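Local coordinates for protein exocyst complex component EXO70 (Saccharomyces cerevisiae, PDB 2B1E) that helps assemble the exocyst, the complex that tethers secretory vesicles to sites of exocytosis, at residues A[373-377]-A[444-448]; A[312-317]-A[379-383]; A[398-402]-A[451-455]; A[286-290]-A[368-372]; A[297-303]-A[382-387]. One frame throughout, in Å; residues are numbered along the deposited sequence.

From the N terminus, helix 268-299 supplies the first partners: its residues 286-290 close on 368-372 in contact 4, and its end with the following loop, 297-303, closes on 382-387 in contact 5. The next helix, 311-323, packs on 379-383 in contact 2, which opens inside contact 5 and ends on the same part of helix 364-391, sharing Asn382 and Leu383 with it. Contact 4 crosses contacts 2 and 5 and closes before contact 1 opens. Helix 364-391 serves again in contact 1, where 373-377 meets 444-448 of helix 440-473; contact 1 crosses contacts 2, 3 and 5. Contact 3 joins the loop 398-402 to 451-455, after contacts 2, 4 and 5 have closed.

Contact 1. Residues A[373-377]-A[444-448]; sequences SDCID and RLERL
Arg444 reaches over Ser373 and ends between the carboxylates of Asp374 and Asp377. CB of Ser373 lies over the centre of one guanidinium face, 3.3 Å from Arg444 CZ, while both acids come to the edge, in the guanidinium plane. Arg444 NH2 serves both: it bonds Asp377 OD2 at 2.7 Å and Asp374 OD1 at 2.9 Å. The second bond runs nearly along the C-O axis of Asp374, whereas Asp377 OD2 is met from above its carboxylate plane. A bend at chi3 (62°) of the otherwise extended arginine chain turns the head toward the two acids. The carboxylate planes stand 66° (Asp374) and 50° (Asp377) from the guanidinium plane, so neither pair is a flat, two-pronged bridge. Beside this buried salt-bridge network, Ile376 CG2 touches Leu448 CD1 at 3.7 Å and Leu445 CD1 at 4.1 Å. The second carboxylate oxygen of Asp374 is held by Arg339 and Trp342, and Thr353 binds both Arg444 NE and Asp377 OD2, which probably fixes the rotation of these groups. Helices 364-391 and 440-473 run nearly parallel here, their local axes 10.5 Å apart, with Leu421 of helix 410-429 packing on both Ile376 and Leu448.

Contact 2. Residues A[312-317]-A[379-383]; sequences ATVDTM and LAVNL
Segments 312-317 and 379-383 belong to two nearly antiparallel helices, their local axes 162° apart in direction and 11.3 Å apart at closest approach, with Thr313 and Leu379 nearest by CA. Leu379 is the knob of a knobs-into-holes packing, seated among Ala312, Thr313, Thr316 and Met317. Its two methyls divide the hole: CD1 lies 3.9 Å from Thr316 OG1, on the side of Ala312, while CD2 comes 4.0 Å from Met317 CE. With CG opposite the main-chain nitrogen (chi1 172°), the isobutyl group extends across to the facing helix. Bends at chi2 and chi3 bring the methionine methyl round to close its side of the hole. Thr313 crosses Leu379 at about a right angle and also meets the next turn, its OG1 lying 3.4 Å from Leu383 CD1. Substituting alanine for Leu379 would probably leave a gap among the two threonines and Met317, whose methyl would lose its support from this helix. Both hydroxyls in this apolar setting are nevertheless bonded. Thr316 OG1 donates to Ala312 O at 2.7 Å, from the opposite face of that carbonyl to Thr316 N, and Thr313 OG1 pairs with Asn420 of helix 410-429. The hydroxyls are thus satisfied within their own helix or by Asn420, not by 379-383, and what joins the two helices here is van der Waals packing alone.

Contact 3. Residues A[398-402]-A[451-455]; sequences DVANP and RYISY
A connecting loop, the one between helices 364-391 and 410-429, is fastened here to the side of helix 440-473, with Pro402 and Ala400 laid against Tyr455 and Arg451. The hydroxyl end of Tyr455 reaches the loop backbone, where Asn401 N donates to its OH at 2.9 Å with an N-H...O angle of 153°. Further back along the ring, Pro402 crosses at about a right angle, its CG 3.5 Å from Tyr455 CE1. The pyrrolidine also meets the helix one residue earlier, Pro402 CB lying 3.7 Å from Ser454 OG, a hydroxyl bonded in turn to Arg461. Ala400 CB sits over the centre of one face of the Arg451 guanidinium, 3.7 Å from CZ. That flat group is steadied from its edge: Arg451 NH1 donates in plane to Tyr452 OH at 3.0 Å. The bend at chi3 (-64°) brings the head round so that one face meets the alanine methyl. Within the loop, Asn401 ND2 gives a 2.6 Å bond to Asp398 OD2, which ties the two ends of the turn together. Glu384 of helix 364-391 binds the hydroxyls of both Tyr452 and Tyr455 as well as Ala400 N, and Val399 packs on the same helix at Val381 and Arg385. This middle part of the loop lies between helices 364-391 and 440-473, while Tyr452 packs on Ile417, Leu418 and Leu421 of helix 410-429.

Contact 4. Residues A[286-290]-A[368-372]; sequences FRDAI and LSCFI
Phe286 and Phe371 form an edge-to-face (T-shaped) pair in which the edge of Phe286 points at a face of Phe371. CD1 of Phe286 stands over the centre of the Phe371 ring, 3.6 Å from Phe371 CE2; the centroids are 4.8 Å apart and the planes meet at 79°. At the rim of Phe371, Ala289 CB lies in the ring plane, 3.9 Å from CZ. Ile290 adds an oblique touch, its CG1 4.2 Å from Phe371 CE1. Leu368 CD1 meets the Phe286 ring obliquely, 4.2 Å from CE1. Phe371 holds its ring out toward helix 268-299 because CG is turned opposite the main-chain nitrogen (chi1 170°). A leucine in its place would probably lose the flat face that receives Phe286 and leave the Phe286 edge and Ala289 less fully covered. The side chains that meet are all hydrocarbon and buried, so the seam is apolar between side chains. Helices 268-299 and 364-391 run in roughly the same direction, 23° apart, with local axes 11.9 Å from each other. Trp342 makes a further edge-to-face pair with Phe371, Phe323 of helix 311-323 meets Phe286, and helix 327-333 covers Phe286 and Leu368 through Ala333, Cys330 and Leu331.

Contact 5. Residues A[297-303]-A[382-387]; sequences ANSISTI and NLERKA
Ala297 presses its methyl against helix 364-391, CB lying 3.6 Å from Asn382 CB and 4.2 Å from Leu383 CD2; this is the close, buried part of the contact. At the other end of the segment, Ile303 CG2 rests on Ala387, 4.0 Å from its CB, and Phe416 of helix 410-429 packs on the same isoleucine. Between these two apolar touches the chain leaves helix 268-299 and becomes a loop that curls round the Lys386 side chain. Within the helical C-terminal Exo70 region, Lys386 and a water meet main-chain groups where helix 268-299 ends and the connection to helix 311-323 begins. With CG lying opposite the main-chain nitrogen (chi1 177°) and a turn at chi3 (76°), the chain carries NZ to the end of helix 268-299. NZ makes a weak bond to Ala297 O at 3.4 Å, and it donates to that water at 2.8 Å, which also accepts from Ile300 N at 2.9 Å. The outer side is looser and wetter: Ser299, Ile300, Ser301 and Thr302 are exposed, and a second water bridges Ser301 O and Lys386 O, 2.7 Å from each. Arg385 forms a salt bridge with Glu351, and Asn382 ND2 bonds to Thr378 O.

Contact 1. Residues A[373-377]-A[444-448]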
# COMPACT_ATOMS: atom_id res chain seq x y z
N SER A 373 11.35 -0.44 -11.97
CA SER A 373 12.51 -0.33 -12.85
C SER A 373 13.78 -0.19 -12.02
O SER A 373 14.82 -0.74 -12.36
CB SER A 373 12.35 0.88 -13.79
OG SER A 373 11.36 0.64 -14.79
N ASP A 374 13.69 0.56 -10.92
CA ASP A 374 14.85 0.74 -10.04
C ASP A 374 15.24 -0.60 -9.41
O ASP A 374 16.42 -0.89 -9.26
CB ASP A 374 14.54 1.76 -8.94
CG ASP A 374 14.65 3.19 -9.42
OD1 ASP A 374 15.04 3.40 -10.59
OD2 ASP A 374 14.36 4.11 -8.63
N CYS A 375 14.23 -1.40 -9.07
CA CYS A 375 14.47 -2.71 -8.48
C CYS A 375 15.20 -3.64 -9.45
O CYS A 375 16.14 -4.34 -9.06
CB CYS A 375 13.14 -3.36 -8.07
SG CYS A 375 12.44 -2.76 -6.50
N ILE A 376 14.77 -3.65 -10.70
CA ILE A 376 15.40 -4.50 -11.71
C ILE A 376 16.81 -4.00 -12.01
O ILE A 376 17.71 -4.80 -12.23
CB ILE A 376 14.54 -4.56 -12.99
CG1 ILE A 376 13.19 -5.21 -12.65
CG2 ILE A 376 15.24 -5.38 -14.06
CD1 ILE A 376 12.15 -5.08 -13.74
N ASP A 377 17.00 -2.68 -12.00
CA ASP A 377 18.32 -2.11 -12.23
C ASP A 377 19.26 -2.55 -11.10
O ASP A 377 20.42 -2.93 -11.33
CB ASP A 377 18.29 -0.58 -12.22
CG ASP A 377 17.90 0.01 -13.57
OD1 ASP A 377 17.81 -0.73 -14.57
OD2 ASP A 377 17.70 1.25 -13.62
N ARG A 444 13.18 1.10 -20.28
CA ARG A 444 14.34 1.04 -19.39
C ARG A 444 14.87 -0.38 -19.37
O ARG A 444 16.09 -0.60 -19.38
CB ARG A 444 13.97 1.47 -17.97
CG ARG A 444 13.80 2.97 -17.80
CD ARG A 444 13.48 3.35 -16.36
NE ARG A 444 14.56 2.98 -15.44
CZ ARG A 444 14.58 3.29 -14.15
NH1 ARG A 444 13.58 3.99 -13.61
NH2 ARG A 444 15.60 2.91 -13.39
N LEU A 445 13.96 -1.35 -19.35
CA LEU A 445 14.35 -2.76 -19.35
C LEU A 445 15.06 -3.10 -20.66
O LEU A 445 15.98 -3.92 -20.68
CB LEU A 445 13.11 -3.65 -19.19
CG LEU A 445 13.37 -5.15 -19.18
CD1 LEU A 445 14.33 -5.53 -18.05
CD2 LEU A 445 12.04 -5.87 -19.01
N GLU A 446 14.64 -2.47 -21.76
CA GLU A 446 15.30 -2.73 -23.03
C GLU A 446 16.69 -2.12 -22.96
O GLU A 446 17.66 -2.71 -23.45
CB GLU A 446 14.51 -2.13 -24.20
CG GLU A 446 13.25 -2.91 -24.55
CD GLU A 446 13.52 -4.36 -24.90
OE1 GLU A 446 14.26 -4.62 -25.88
OE2 GLU A 446 13.00 -5.25 -24.20
N ARG A 447 16.80 -0.95 -22.34
CA ARG A 447 18.10 -0.32 -22.22
C ARG A 447 19.02 -1.20 -21.37
O ARG A 447 20.21 -1.31 -21.65
CB ARG A 447 17.98 1.08 -21.60
CG ARG A 447 17.57 2.16 -22.59
CD ARG A 447 17.95 3.55 -22.10
NE ARG A 447 17.04 4.08 -21.09
CZ ARG A 447 15.79 4.47 -21.34
NH1 ARG A 447 15.30 4.39 -22.56
NH2 ARG A 447 15.04 4.96 -20.36
N LEU A 448 18.46 -1.82 -20.34
CA LEU A 448 19.24 -2.71 -19.47
C LEU A 448 19.79 -3.88 -20.27
O LEU A 448 20.98 -4.21 -20.18
CB LEU A 448 18.37 -3.28 -18.34
CG LEU A 448 18.75 -2.99 -16.89
CD1 LEU A 448 18.09 -4.04 -16.00
CD2 LEU A 448 20.26 -3.01 -16.69

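Contact 2. Residues A[312-317]-A[379-383]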
# COMPACT_ATOMS: atom_id res chain seq x y z
N ALA A 312 18.74 -15.02 -6.08
CA ALA A 312 18.53 -13.60 -5.83
C ALA A 312 17.46 -13.12 -6.81
O ALA A 312 16.51 -12.44 -6.44
CB ALA A 312 19.82 -12.80 -6.04
N THR A 313 17.62 -13.52 -8.06
CA THR A 313 16.69 -13.14 -9.11
C THR A 313 15.32 -13.77 -8.87
O THR A 313 14.30 -13.07 -8.91
CB THR A 313 17.24 -13.56 -10.49
OG1 THR A 313 18.46 -12.84 -10.74
CG2 THR A 313 16.25 -13.26 -11.60
N VAL A 314 15.29 -15.07 -8.60
CA VAL A 314 14.04 -15.76 -8.33
C VAL A 314 13.30 -15.03 -7.21
O VAL A 314 12.13 -14.69 -7.34
CB VAL A 314 14.26 -17.23 -7.92
CG1 VAL A 314 12.92 -17.92 -7.67
CG2 VAL A 314 15.03 -17.97 -9.00
N ASP A 315 14.00 -14.78 -6.10
CA ASP A 315 13.41 -14.10 -4.96
C ASP A 315 12.93 -12.69 -5.28
O ASP A 315 11.81 -12.31 -4.93
CB ASP A 315 14.41 -14.02 -3.80
CG ASP A 315 13.80 -13.45 -2.53
OD1 ASP A 315 13.06 -14.18 -1.84
OD2 ASP A 315 14.05 -12.26 -2.22
N THR A 316 13.78 -11.92 -5.95
CA THR A 316 13.44 -10.55 -6.29
C THR A 316 12.16 -10.43 -7.13
O THR A 316 11.33 -9.56 -6.88
CB THR A 316 14.60 -9.85 -7.05
OG1 THR A 316 15.75 -9.81 -6.21
CG2 THR A 316 14.22 -8.42 -7.42
N MET A 317 11.99 -11.31 -8.11
CA MET A 317 10.80 -11.23 -8.95
C MET A 317 9.55 -11.72 -8.22
O MET A 317 8.46 -11.16 -8.41
CB MET A 317 11.01 -12.00 -10.25
CG MET A 317 12.08 -11.39 -11.15
SD MET A 317 11.94 -9.59 -11.37
CE MET A 317 13.03 -9.02 -10.21
N LEU A 379 19.02 -5.17 -9.18
CA LEU A 379 19.30 -6.60 -9.29
C LEU A 379 20.42 -6.86 -10.30
O LEU A 379 21.40 -7.57 -10.02
CB LEU A 379 18.04 -7.36 -9.72
CG LEU A 379 18.25 -8.84 -10.05
CD1 LEU A 379 18.68 -9.62 -8.79
CD2 LEU A 379 16.96 -9.40 -10.62
N ALA A 380 20.27 -6.30 -11.50
CA ALA A 380 21.26 -6.49 -12.55
C ALA A 380 22.65 -5.99 -12.17
O ALA A 380 23.63 -6.74 -12.28
CB ALA A 380 20.79 -5.80 -13.84
N VAL A 381 22.76 -4.75 -11.71
CA VAL A 381 24.05 -4.18 -11.35
C VAL A 381 24.71 -4.91 -10.17
O VAL A 381 25.92 -5.15 -10.18
CB VAL A 381 23.95 -2.66 -11.03
CG1 VAL A 381 23.17 -2.44 -9.75
CG2 VAL A 381 25.33 -2.05 -10.92
N ASN A 382 23.93 -5.26 -9.15
CA ASN A 382 24.50 -5.97 -8.01
C ASN A 382 24.94 -7.38 -8.38
O ASN A 382 25.94 -7.88 -7.86
CB ASN A 382 23.50 -5.98 -6.86
CG ASN A 382 23.57 -4.70 -6.06
OD1 ASN A 382 24.38 -4.58 -5.14
ND2 ASN A 382 22.74 -3.72 -6.41
N LEU A 383 24.20 -8.04 -9.27
CA LEU A 383 24.63 -9.35 -9.72
C LEU A 383 25.93 -9.15 -10.51
O LEU A 383 26.83 -9.98 -10.46
CB LEU A 383 23.60 -10.01 -10.62
CG LEU A 383 22.40 -10.68 -9.94
CD1 LEU A 383 21.45 -11.20 -10.99
CD2 LEU A 383 22.90 -11.80 -9.03

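Contact 3. Residues A[398-402]-A[451-455]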
# COMPACT_ATOMS: atom_id res chain seq x y z
N ASP A 398 33.88 -2.35 -12.02
CA ASP A 398 33.50 -1.21 -12.85
C ASP A 398 32.24 -1.65 -13.57
O ASP A 398 32.27 -2.09 -14.72
CB ASP A 398 34.61 -0.87 -13.85
CG ASP A 398 34.25 0.31 -14.74
OD1 ASP A 398 33.37 1.10 -14.33
OD2 ASP A 398 34.84 0.46 -15.83
N VAL A 399 31.11 -1.53 -12.88
CA VAL A 399 29.82 -1.95 -13.42
C VAL A 399 29.23 -0.96 -14.41
O VAL A 399 29.63 0.21 -14.46
CB VAL A 399 28.78 -2.16 -12.29
CG1 VAL A 399 29.30 -3.20 -11.29
CG2 VAL A 399 28.48 -0.83 -11.58
N ALA A 400 28.27 -1.45 -15.18
CA ALA A 400 27.58 -0.65 -16.18
C ALA A 400 28.54 0.01 -17.14
O ALA A 400 28.35 1.16 -17.53
CB ALA A 400 26.73 0.41 -15.49
N ASN A 401 29.58 -0.71 -17.53
CA ASN A 401 30.53 -0.16 -18.47
C ASN A 401 30.98 -1.21 -19.47
O ASN A 401 31.93 -1.94 -19.22
CB ASN A 401 31.74 0.42 -17.73
CG ASN A 401 32.78 1.00 -18.68
OD1 ASN A 401 32.50 1.20 -19.87
ND2 ASN A 401 33.97 1.29 -18.16
N PRO A 402 30.29 -1.30 -20.62
CA PRO A 402 30.57 -2.25 -21.70
C PRO A 402 31.95 -2.06 -22.34
O PRO A 402 32.42 -2.93 -23.06
CB PRO A 402 29.45 -1.99 -22.70
CG PRO A 402 28.32 -1.53 -21.83
CD PRO A 402 29.01 -0.61 -20.85
N ARG A 451 22.65 -3.10 -22.68
CA ARG A 451 23.93 -2.90 -22.00
C ARG A 451 24.68 -4.22 -21.93
O ARG A 451 25.86 -4.29 -22.28
CB ARG A 451 23.72 -2.37 -20.57
CG ARG A 451 25.00 -2.22 -19.75
CD ARG A 451 24.71 -2.15 -18.25
NE ARG A 451 23.92 -0.97 -17.89
CZ ARG A 451 23.42 -0.75 -16.68
NH1 ARG A 451 23.60 -1.64 -15.71
NH2 ARG A 451 22.73 0.36 -16.43
N TYR A 452 23.99 -5.28 -21.50
CA TYR A 452 24.63 -6.58 -21.37
C TYR A 452 24.77 -7.32 -22.69
O TYR A 452 25.60 -8.22 -22.82
CB TYR A 452 23.91 -7.40 -20.28
CG TYR A 452 24.10 -6.72 -18.94
CD1 TYR A 452 25.36 -6.67 -18.34
CD2 TYR A 452 23.06 -6.00 -18.34
CE1 TYR A 452 25.59 -5.90 -17.20
CE2 TYR A 452 23.28 -5.23 -17.19
CZ TYR A 452 24.55 -5.18 -16.63
OH TYR A 452 24.79 -4.39 -15.52
N ILE A 453 23.97 -6.94 -23.69
CA ILE A 453 24.12 -7.53 -25.01
C ILE A 453 25.45 -6.93 -25.44
O ILE A 453 26.32 -7.61 -25.99
CB ILE A 453 23.02 -7.05 -25.99
CG1 ILE A 453 21.70 -7.77 -25.70
CG2 ILE A 453 23.48 -7.26 -27.43
CD1 ILE A 453 20.46 -7.05 -26.27
N SER A 454 25.62 -5.64 -25.16
CA SER A 454 26.85 -4.94 -25.51
C SER A 454 28.06 -5.59 -24.82
O SER A 454 29.14 -5.69 -25.41
CB SER A 454 26.73 -3.46 -25.13
OG SER A 454 27.67 -2.69 -25.87
N TYR A 455 27.90 -6.03 -23.57
CA TYR A 455 28.99 -6.71 -22.87
C TYR A 455 29.43 -7.94 -23.69
O TYR A 455 30.62 -8.19 -23.87
CB TYR A 455 28.55 -7.20 -21.48
CG TYR A 455 28.81 -6.23 -20.34
CD1 TYR A 455 28.36 -4.92 -20.40
CD2 TYR A 455 29.47 -6.65 -19.18
CE1 TYR A 455 28.55 -4.04 -19.35
CE2 TYR A 455 29.67 -5.76 -18.10
CZ TYR A 455 29.20 -4.46 -18.21
OH TYR A 455 29.40 -3.56 -17.18

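Contact 4. Residues A[286-290]-A[368-372]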
# COMPACT_ATOMS: atom_id res chain seq x y z
N PHE A 286 8.99 -0.49 0.66
CA PHE A 286 9.67 -0.25 -0.61
C PHE A 286 11.18 -0.17 -0.43
O PHE A 286 11.94 -0.85 -1.13
CB PHE A 286 9.15 1.03 -1.24
CG PHE A 286 7.72 0.94 -1.70
CD1 PHE A 286 7.41 0.52 -2.99
CD2 PHE A 286 6.67 1.22 -0.82
CE1 PHE A 286 6.09 0.37 -3.39
CE2 PHE A 286 5.35 1.07 -1.22
CZ PHE A 286 5.06 0.65 -2.51
N ARG A 287 11.62 0.66 0.51
CA ARG A 287 13.04 0.80 0.78
C ARG A 287 13.64 -0.57 1.08
O ARG A 287 14.74 -0.89 0.64
CB ARG A 287 13.26 1.73 1.98
CG ARG A 287 14.71 2.07 2.26
CD ARG A 287 14.82 2.91 3.52
NE ARG A 287 16.16 3.46 3.72
CZ ARG A 287 17.25 2.73 3.97
NH1 ARG A 287 17.17 1.41 4.06
NH2 ARG A 287 18.42 3.33 4.15
N ASP A 288 12.88 -1.39 1.81
CA ASP A 288 13.32 -2.73 2.18
C ASP A 288 13.52 -3.65 0.99
O ASP A 288 14.46 -4.45 0.97
CB ASP A 288 12.31 -3.36 3.15
CG ASP A 288 12.71 -4.77 3.55
OD1 ASP A 288 13.82 -4.93 4.12
OD2 ASP A 288 11.92 -5.71 3.31
N ALA A 289 12.63 -3.55 0.01
CA ALA A 289 12.72 -4.38 -1.19
C ALA A 289 14.06 -4.14 -1.89
O ALA A 289 14.70 -5.08 -2.36
CB ALA A 289 11.57 -4.06 -2.14
N ILE A 290 14.46 -2.88 -1.96
CA ILE A 290 15.72 -2.52 -2.61
C ILE A 290 16.91 -3.10 -1.84
O ILE A 290 17.79 -3.73 -2.42
CB ILE A 290 15.88 -0.99 -2.73
CG1 ILE A 290 14.89 -0.43 -3.77
CG2 ILE A 290 17.31 -0.63 -3.13
CD1 ILE A 290 15.13 -0.94 -5.20
N LEU A 368 5.56 4.65 -9.26
CA LEU A 368 5.57 3.21 -9.03
C LEU A 368 6.33 2.46 -10.12
O LEU A 368 6.98 1.45 -9.85
CB LEU A 368 4.14 2.67 -8.94
CG LEU A 368 3.98 1.18 -8.65
CD1 LEU A 368 4.63 0.85 -7.32
CD2 LEU A 368 2.50 0.81 -8.63
N SER A 369 6.23 2.94 -11.36
CA SER A 369 6.94 2.30 -12.46
C SER A 369 8.44 2.46 -12.22
O SER A 369 9.20 1.52 -12.44
CB SER A 369 6.59 2.94 -13.81
OG SER A 369 7.38 2.38 -14.85
N CYS A 370 8.83 3.64 -11.78
CA CYS A 370 10.23 3.93 -11.52
C CYS A 370 10.76 2.95 -10.47
O CYS A 370 11.85 2.40 -10.61
CB CYS A 370 10.41 5.37 -11.03
SG CYS A 370 12.13 5.94 -10.98
N PHE A 371 9.97 2.74 -9.42
CA PHE A 371 10.35 1.82 -8.35
C PHE A 371 10.64 0.41 -8.88
O PHE A 371 11.64 -0.20 -8.52
CB PHE A 371 9.24 1.72 -7.30
CG PHE A 371 9.46 0.62 -6.30
CD1 PHE A 371 10.49 0.70 -5.37
CD2 PHE A 371 8.68 -0.53 -6.32
CE1 PHE A 371 10.74 -0.34 -4.48
CE2 PHE A 371 8.92 -1.58 -5.44
CZ PHE A 371 9.95 -1.48 -4.51
N ILE A 372 9.74 -0.10 -9.73
CA ILE A 372 9.93 -1.43 -10.27
C ILE A 372 11.19 -1.46 -11.13
O ILE A 372 12.00 -2.38 -11.02
CB ILE A 372 8.73 -1.86 -11.13
CG1 ILE A 372 7.43 -1.65 -10.34
CG2 ILE A 372 8.87 -3.32 -11.54
CD1 ILE A 372 7.44 -2.24 -8.95

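Contact 5. Residues A[297-303]-A[382-387]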
# COMPACT_ATOMS: atom_id res chain seq x y z
N ALA A 297 21.56 -10.41 -3.77
CA ALA A 297 22.48 -10.47 -4.91
C ALA A 297 23.94 -10.61 -4.48
O ALA A 297 24.75 -11.12 -5.25
CB ALA A 297 22.31 -9.22 -5.78
N ASN A 298 24.27 -10.17 -3.27
CA ASN A 298 25.65 -10.27 -2.79
C ASN A 298 25.89 -11.39 -1.78
O ASN A 298 27.03 -11.61 -1.36
CB ASN A 298 26.10 -8.94 -2.17
CG ASN A 298 26.20 -7.81 -3.20
OD1 ASN A 298 25.21 -7.15 -3.52
ND2 ASN A 298 27.40 -7.58 -3.72
N SER A 299 24.83 -12.11 -1.40
CA SER A 299 24.97 -13.20 -0.43
C SER A 299 25.95 -14.28 -0.92
O SER A 299 26.99 -14.50 -0.30
CB SER A 299 23.61 -13.83 -0.13
OG SER A 299 23.04 -14.43 -1.28
N ILE A 300 25.61 -14.95 -2.02
CA ILE A 300 26.48 -15.99 -2.57
C ILE A 300 27.64 -15.31 -3.30
O ILE A 300 27.43 -14.62 -4.29
CB ILE A 300 25.71 -16.89 -3.55
CG1 ILE A 300 24.50 -17.50 -2.84
CG2 ILE A 300 26.63 -17.98 -4.10
CD1 ILE A 300 24.85 -18.26 -1.58
N SER A 301 28.86 -15.53 -2.82
CA SER A 301 30.04 -14.90 -3.41
C SER A 301 30.43 -15.39 -4.79
O SER A 301 31.00 -14.64 -5.59
CB SER A 301 31.24 -15.07 -2.47
OG SER A 301 31.50 -16.44 -2.22
N THR A 302 30.14 -16.66 -5.08
CA THR A 302 30.48 -17.24 -6.37
C THR A 302 29.31 -17.13 -7.34
O THR A 302 28.20 -16.77 -6.95
CB THR A 302 30.84 -18.72 -6.22
OG1 THR A 302 29.72 -19.42 -5.66
CG2 THR A 302 32.03 -18.88 -5.30
N ILE A 303 29.57 -17.42 -8.61
CA ILE A 303 28.51 -17.37 -9.61
C ILE A 303 28.34 -18.79 -10.11
O ILE A 303 29.26 -19.60 -10.02
CB ILE A 303 28.87 -16.42 -10.78
CG1 ILE A 303 30.30 -16.67 -11.26
CG2 ILE A 303 28.70 -14.97 -10.33
CD1 ILE A 303 30.79 -15.64 -12.28
N ASN A 382 23.93 -5.26 -9.15
CA ASN A 382 24.50 -5.97 -8.01
C ASN A 382 24.94 -7.38 -8.38
O ASN A 382 25.94 -7.88 -7.86
CB ASN A 382 23.50 -5.98 -6.86
CG ASN A 382 23.57 -4.70 -6.06
OD1 ASN A 382 24.38 -4.58 -5.14
ND2 ASN A 382 22.74 -3.72 -6.41
N LEU A 383 24.20 -8.04 -9.27
CA LEU A 383 24.63 -9.35 -9.72
C LEU A 383 25.93 -9.15 -10.51
O LEU A 383 26.83 -9.98 -10.46
CB LEU A 383 23.60 -10.01 -10.62
CG LEU A 383 22.40 -10.68 -9.94
CD1 LEU A 383 21.45 -11.20 -10.99
CD2 LEU A 383 22.90 -11.80 -9.03
N GLU A 384 26.02 -8.04 -11.24
CA GLU A 384 27.22 -7.75 -12.02
C GLU A 384 28.41 -7.49 -11.10
O GLU A 384 29.51 -8.01 -11.32
CB GLU A 384 27.05 -6.53 -12.93
CG GLU A 384 28.09 -6.53 -14.05
CD GLU A 384 28.38 -5.16 -14.65
OE1 GLU A 384 27.44 -4.35 -14.84
OE2 GLU A 384 29.57 -4.91 -14.95
N ARG A 385 28.18 -6.65 -10.09
CA ARG A 385 29.22 -6.32 -9.13
C ARG A 385 29.77 -7.60 -8.49
O ARG A 385 30.98 -7.79 -8.41
CB ARG A 385 28.66 -5.40 -8.04
CG ARG A 385 29.65 -5.13 -6.90
CD ARG A 385 29.14 -4.07 -5.93
NE ARG A 385 29.13 -2.73 -6.52
CZ ARG A 385 28.09 -2.18 -7.15
NH1 ARG A 385 26.95 -2.85 -7.28
NH2 ARG A 385 28.19 -0.96 -7.65
N LYS A 386 28.88 -8.48 -8.06
CA LYS A 386 29.29 -9.73 -7.45
C LYS A 386 30.07 -10.60 -8.43
O LYS A 386 31.06 -11.23 -8.07
CB LYS A 386 28.09 -10.50 -6.93
CG LYS A 386 28.49 -11.85 -6.35
CD LYS A 386 27.31 -12.66 -5.93
CE LYS A 386 26.58 -13.27 -7.11
NZ LYS A 386 25.48 -14.13 -6.59
N ALA A 387 29.62 -10.63 -9.68
CA ALA A 387 30.29 -11.42 -10.69
C ALA A 387 31.71 -10.90 -10.92
O ALA A 387 32.65 -11.68 -11.04
CB ALA A 387 29.51 -11.39 -11.99
O HOH W 1 23.96 -14.00 -4.25
O HOH W 2 31.54 -12.00 -5.48